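Local coordinates for protein cyclopenase asqI (Emericella nidulans, PDB 5YY3) that is a zinc-dependent cyclopenase that converts 4'-methoxycyclopenin into 4'-methoxyviridicatin in aspoquinolone biosynthesis, at residues R238-F246 with R288-Y299. Residues are numbered along the deposited sequence; the frame is centred on the assembly and turned at random.
Sequences RPWNQYDDF and RARLEEWRDNIY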
loop_
_atom_site.group_PDB
_atom_site.type_symbol
_atom_site.label_atom_id
_atom_site.label_comp_id
_atom_site.label_asym_id
_atom_site.label_seq_id
_atom_site.Cartn_x
_atom_site.Cartn_y
_atom_site.Cartn_z
ATOM N N ARG A 238 18.948 1.737 6.823
ATOM C CA ARG A 238 20.130 2.351 6.215
ATOM C C ARG A 238 21.012 2.912 7.319
ATOM O O ARG A 238 20.614 3.827 8.028
ATOM C CB ARG A 238 19.755 3.455 5.227
ATOM C CG ARG A 238 20.934 3.906 4.334
ATOM C CD ARG A 238 20.665 5.271 3.655
ATOM N NE ARG A 238 19.255 5.381 3.328
ATOM C CZ ARG A 238 18.533 6.493 3.379
ATOM N NH1 ARG A 238 19.064 7.654 3.738
ATOM N NH2 ARG A 238 17.255 6.430 3.056
ATOM N N PRO A 239 22.220 2.370 7.470
ATOM C CA PRO A 239 23.067 2.890 8.553
ATOM C C PRO A 239 23.476 4.324 8.293
ATOM O O PRO A 239 23.497 4.752 7.140
ATOM C CB PRO A 239 24.278 1.960 8.539
ATOM C CG PRO A 239 24.297 1.386 7.156
ATOM C CD PRO A 239 22.873 1.301 6.699
ATOM N N TRP A 240 23.782 5.057 9.357
ATOM C CA TRP A 240 24.265 6.428 9.243
ATOM C C TRP A 240 25.760 6.417 8.999
ATOM O O TRP A 240 26.531 6.938 9.818
ATOM C CB TRP A 240 23.945 7.212 10.519
ATOM C CG TRP A 240 24.116 8.707 10.386
ATOM C CD1 TRP A 240 25.182 9.455 10.789
ATOM C CD2 TRP A 240 23.174 9.624 9.819
ATOM N NE1 TRP A 240 24.966 10.777 10.509
ATOM C CE2 TRP A 240 23.739 10.911 9.911
ATOM C CE3 TRP A 240 21.902 9.481 9.245
ATOM C CZ2 TRP A 240 23.085 12.045 9.449
ATOM C CZ3 TRP A 240 21.256 10.600 8.780
ATOM C CH2 TRP A 240 21.849 11.874 8.883
ATOM N N ASN A 241 26.169 5.785 7.899
ATOM C CA ASN A 241 27.589 5.653 7.560
ATOM C C ASN A 241 28.126 6.887 6.836
ATOM O O ASN A 241 29.296 7.245 6.988
ATOM C CB ASN A 241 27.827 4.403 6.711
ATOM C CG ASN A 241 27.783 3.114 7.533
ATOM O OD1 ASN A 241 28.091 3.114 8.723
ATOM N ND2 ASN A 241 27.381 2.014 6.900
ATOM N N GLN A 242 27.257 7.519 6.046
ATOM C CA GLN A 242 27.553 8.762 5.356
ATOM C C GLN A 242 26.915 9.928 6.136
ATOM O O GLN A 242 25.696 10.003 6.276
ATOM C CB GLN A 242 27.047 8.697 3.897
ATOM C CG GLN A 242 27.547 7.456 3.109
ATOM C CD GLN A 242 27.056 7.394 1.641
ATOM O OE1 GLN A 242 26.251 8.225 1.191
ATOM N NE2 GLN A 242 27.529 6.381 0.899
ATOM N N TYR A 243 27.735 10.828 6.662
ATOM C CA TYR A 243 27.236 11.835 7.607
ATOM C C TYR A 243 26.525 13.016 6.923
ATOM O O TYR A 243 25.924 13.858 7.591
ATOM C CB TYR A 243 28.383 12.366 8.491
ATOM C CG TYR A 243 29.022 11.338 9.395
ATOM C CD1 TYR A 243 28.487 10.054 9.518
ATOM C CD2 TYR A 243 30.184 11.646 10.124
ATOM C CE1 TYR A 243 29.084 9.102 10.342
ATOM C CE2 TYR A 243 30.788 10.700 10.953
ATOM C CZ TYR A 243 30.227 9.435 11.059
ATOM O OH TYR A 243 30.804 8.492 11.876
ATOM N N ASP A 244 26.596 13.077 5.597
ATOM C CA ASP A 244 25.851 14.072 4.836
ATOM C C ASP A 244 24.533 13.496 4.337
ATOM O O ASP A 244 24.007 13.906 3.305
ATOM C CB ASP A 244 26.685 14.574 3.659
ATOM C CG ASP A 244 27.121 13.445 2.740
ATOM O OD1 ASP A 244 27.084 12.271 3.188
ATOM O OD2 ASP A 244 27.516 13.724 1.583
ATOM N N ASP A 245 23.998 12.535 5.074
ATOM C CA ASP A 245 22.808 11.836 4.617
ATOM C C ASP A 245 21.534 12.585 5.003
ATOM O O ASP A 245 21.540 13.492 5.851
ATOM C CB ASP A 245 22.774 10.416 5.181
ATOM C CG ASP A 245 21.955 9.464 4.332
ATOM O OD1 ASP A 245 21.296 9.941 3.376
ATOM O OD2 ASP A 245 21.963 8.242 4.631
ATOM N N PHE A 246 20.442 12.194 4.359
ATOM C CA PHE A 246 19.148 12.741 4.675
ATOM C C PHE A 246 18.375 11.776 5.557
ATOM O O PHE A 246 18.548 10.572 5.466
ATOM C CB PHE A 246 18.364 13.027 3.399
ATOM C CG PHE A 246 18.936 14.142 2.560
ATOM C CD1 PHE A 246 18.614 15.465 2.827
ATOM C CD2 PHE A 246 19.745 13.864 1.473
ATOM C CE1 PHE A 246 19.123 16.503 2.046
ATOM C CE2 PHE A 246 20.249 14.894 0.675
ATOM C CZ PHE A 246 19.938 16.213 0.966
ATOM N N ARG A 288 30.436 18.693 10.828
ATOM C CA ARG A 288 30.341 17.362 10.257
ATOM C C ARG A 288 31.709 16.795 9.857
ATOM O O ARG A 288 32.000 15.612 10.098
ATOM C CB ARG A 288 29.413 17.378 9.043
ATOM C CG ARG A 288 29.243 16.010 8.419
ATOM C CD ARG A 288 28.366 16.100 7.186
ATOM N NE ARG A 288 28.985 16.971 6.198
ATOM C CZ ARG A 288 28.349 17.923 5.521
ATOM N NH1 ARG A 288 27.040 18.133 5.713
ATOM N NH2 ARG A 288 29.026 18.658 4.642
ATOM N N ALA A 289 32.547 17.636 9.254
ATOM C CA ALA A 289 33.863 17.201 8.757
ATOM C C ALA A 289 34.760 16.669 9.877
ATOM O O ALA A 289 35.552 15.744 9.674
ATOM C CB ALA A 289 34.553 18.345 8.029
ATOM N N ARG A 290 34.613 17.249 11.060
ATOM C CA ARG A 290 35.379 16.863 12.237
ATOM C C ARG A 290 34.990 15.434 12.691
ATOM O O ARG A 290 35.848 14.637 13.083
ATOM C CB ARG A 290 35.139 17.887 13.356
ATOM C CG ARG A 290 35.920 17.662 14.638
ATOM C CD ARG A 290 37.410 17.828 14.422
ATOM N NE ARG A 290 38.158 17.538 15.647
ATOM C CZ ARG A 290 39.400 17.053 15.663
ATOM N NH1 ARG A 290 40.033 16.792 14.523
ATOM N NH2 ARG A 290 40.000 16.800 16.819
ATOM N N LEU A 291 33.697 15.113 12.621
ATOM C CA LEU A 291 33.231 13.777 12.987
ATOM C C LEU A 291 33.694 12.754 11.951
ATOM O O LEU A 291 34.153 11.666 12.305
ATOM C CB LEU A 291 31.709 13.752 13.126
ATOM C CG LEU A 291 31.183 14.540 14.326
ATOM C CD1 LEU A 291 30.254 15.636 13.853
ATOM C CD2 LEU A 291 30.475 13.640 15.296
ATOM N N GLU A 292 33.594 13.126 10.674
ATOM C CA GLU A 292 34.035 12.262 9.583
ATOM C C GLU A 292 35.517 11.893 9.737
ATOM O O GLU A 292 35.907 10.742 9.533
ATOM C CB GLU A 292 33.786 12.947 8.229
ATOM C CG GLU A 292 32.335 13.331 7.992
ATOM C CD GLU A 292 32.094 13.957 6.638
ATOM O OE1 GLU A 292 32.967 14.724 6.190
ATOM O OE2 GLU A 292 31.028 13.695 6.025
ATOM N N GLU A 293 36.337 12.870 10.107
ATOM C CA GLU A 293 37.766 12.619 10.313
ATOM C C GLU A 293 38.025 11.559 11.406
ATOM O O GLU A 293 38.756 10.592 11.175
ATOM C CB GLU A 293 38.476 13.921 10.649
ATOM C CG GLU A 293 39.861 13.708 11.206
ATOM C CD GLU A 293 40.653 14.995 11.314
ATOM O OE1 GLU A 293 40.047 16.045 11.636
ATOM O OE2 GLU A 293 41.881 14.942 11.073
ATOM N N TRP A 294 37.407 11.734 12.574
ATOM C CA TRP A 294 37.410 10.720 13.636
ATOM C C TRP A 294 37.012 9.330 13.116
ATOM O O TRP A 294 37.718 8.346 13.348
ATOM C CB TRP A 294 36.460 11.138 14.771
ATOM C CG TRP A 294 36.940 12.329 15.570
ATOM C CD1 TRP A 294 38.222 12.788 15.659
ATOM C CD2 TRP A 294 36.143 13.198 16.393
ATOM N NE1 TRP A 294 38.278 13.886 16.485
ATOM C CE2 TRP A 294 37.019 14.162 16.949
ATOM C CE3 TRP A 294 34.781 13.256 16.718
ATOM C CZ2 TRP A 294 36.574 15.173 17.813
ATOM C CZ3 TRP A 294 34.336 14.262 17.580
ATOM C CH2 TRP A 294 35.232 15.208 18.116
ATOM N N ARG A 295 35.883 9.269 12.409
ATOM C CA ARG A 295 35.398 8.038 11.783
ATOM C C ARG A 295 36.457 7.427 10.870
ATOM O O ARG A 295 36.717 6.226 10.931
ATOM C CB ARG A 295 34.121 8.307 10.972
ATOM C CG ARG A 295 33.663 7.134 10.098
ATOM C CD ARG A 295 32.730 7.609 8.989
ATOM N NE ARG A 295 33.472 8.367 7.990
ATOM C CZ ARG A 295 32.929 9.192 7.097
ATOM N NH1 ARG A 295 31.616 9.385 7.086
ATOM N NH2 ARG A 295 33.703 9.840 6.220
ATOM N N ASP A 296 37.038 8.261 10.008
ATOM C CA ASP A 296 38.043 7.806 9.048
ATOM C C ASP A 296 39.248 7.229 9.769
ATOM O O ASP A 296 39.869 6.272 9.303
ATOM C CB ASP A 296 38.512 8.950 8.148
ATOM C CG ASP A 296 37.460 9.408 7.186
ATOM O OD1 ASP A 296 36.462 8.668 7.008
ATOM O OD2 ASP A 296 37.642 10.503 6.593
ATOM N N ASN A 297 39.587 7.834 10.904
ATOM C CA ASN A 297 40.774 7.428 11.633
ATOM C C ASN A 297 40.525 6.114 12.370
ATOM O O ASN A 297 41.391 5.237 12.394
ATOM C CB ASN A 297 41.215 8.534 12.598
ATOM C CG ASN A 297 41.806 9.737 11.877
ATOM O OD1 ASN A 297 42.203 9.643 10.718
ATOM N ND2 ASN A 297 41.881 10.865 12.570
ATOM N N ILE A 298 39.330 5.966 12.944
ATOM C CA ILE A 298 38.943 4.705 13.575
ATOM C C ILE A 298 38.846 3.601 12.519
ATOM O O ILE A 298 39.220 2.451 12.778
ATOM C CB ILE A 298 37.618 4.846 14.347
ATOM C CG1 ILE A 298 37.781 5.902 15.436
ATOM C CG2 ILE A 298 37.184 3.502 14.960
ATOM C CD1 ILE A 298 36.544 6.150 16.241
ATOM N N TYR A 299 38.374 3.946 11.319
ATOM C CA TYR A 299 38.342 2.967 10.230
ATOM C C TYR A 299 39.755 2.480 9.915
ATOM O O TYR A 299 40.026 1.270 9.840
ATOM C CB TYR A 299 37.727 3.559 8.966
ATOM C CG TYR A 299 36.209 3.691 8.940
ATOM C CD1 TYR A 299 35.409 3.144 9.936
ATOM C CD2 TYR A 299 35.584 4.364 7.897
ATOM C CE1 TYR A 299 34.021 3.279 9.896
ATOM C CE2 TYR A 299 34.215 4.487 7.844
ATOM C CZ TYR A 299 33.433 3.943 8.842
ATOM O OH TYR A 299 32.064 4.098 8.766
HETATM O O HOH W 1 31.420 5.441 6.279
HETATM O O HOH W 2 30.274 11.361 5.189
#
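Y243 lays its ring along helix 288-299, with R295 over one face. This is a cation-pi contact: R295 CZ lies 4.7 Å from the centroid of the Y243 ring, 10° off the ring normal. The guanidinium is tilted, its plane 48° from the ring. R295 reaches the ring through a bend at chi3 (71°), and its NH1 stands over the ring centre.

Apolar contacts line the ring and CB of Y243. CG of E292 approaches CD2 of Y243 at 3.5 Å. The ring edge meets the helix backbone at L291, and CE2 of Y243 lies 3.9 Å from CB of L291. CB of R295 lies 3.4 Å from OH of Y243. R288 runs beside the middle of the type I turn from Q242 to D245, at Y243 and D244, its CG 3.7 Å from CB of Y243. Its guanidinium has CB of D244 over one face.

Polar links are mostly indirect. NH1 of R295 gives a weak bond to O of N241 (3.2 Å). One water joins N of Y243, OE2 of E292 and NH1 of R295. Another joins O of N241 to OH of Y299. NE and NH2 of R295 both grip OD1 of D296, which helps fix the guanidinium's rotation.

The contact ties the loop after helix 210-231 to helix 288-304 within the hemocyanin-type metal-binding domain, away from the zinc ligands. Y243 OH bonds to H399 of helix 391-410, OD2 of D244 forms a salt bridge with R405 of the second subunit, and helix 355-367 packs against Y243 and L291.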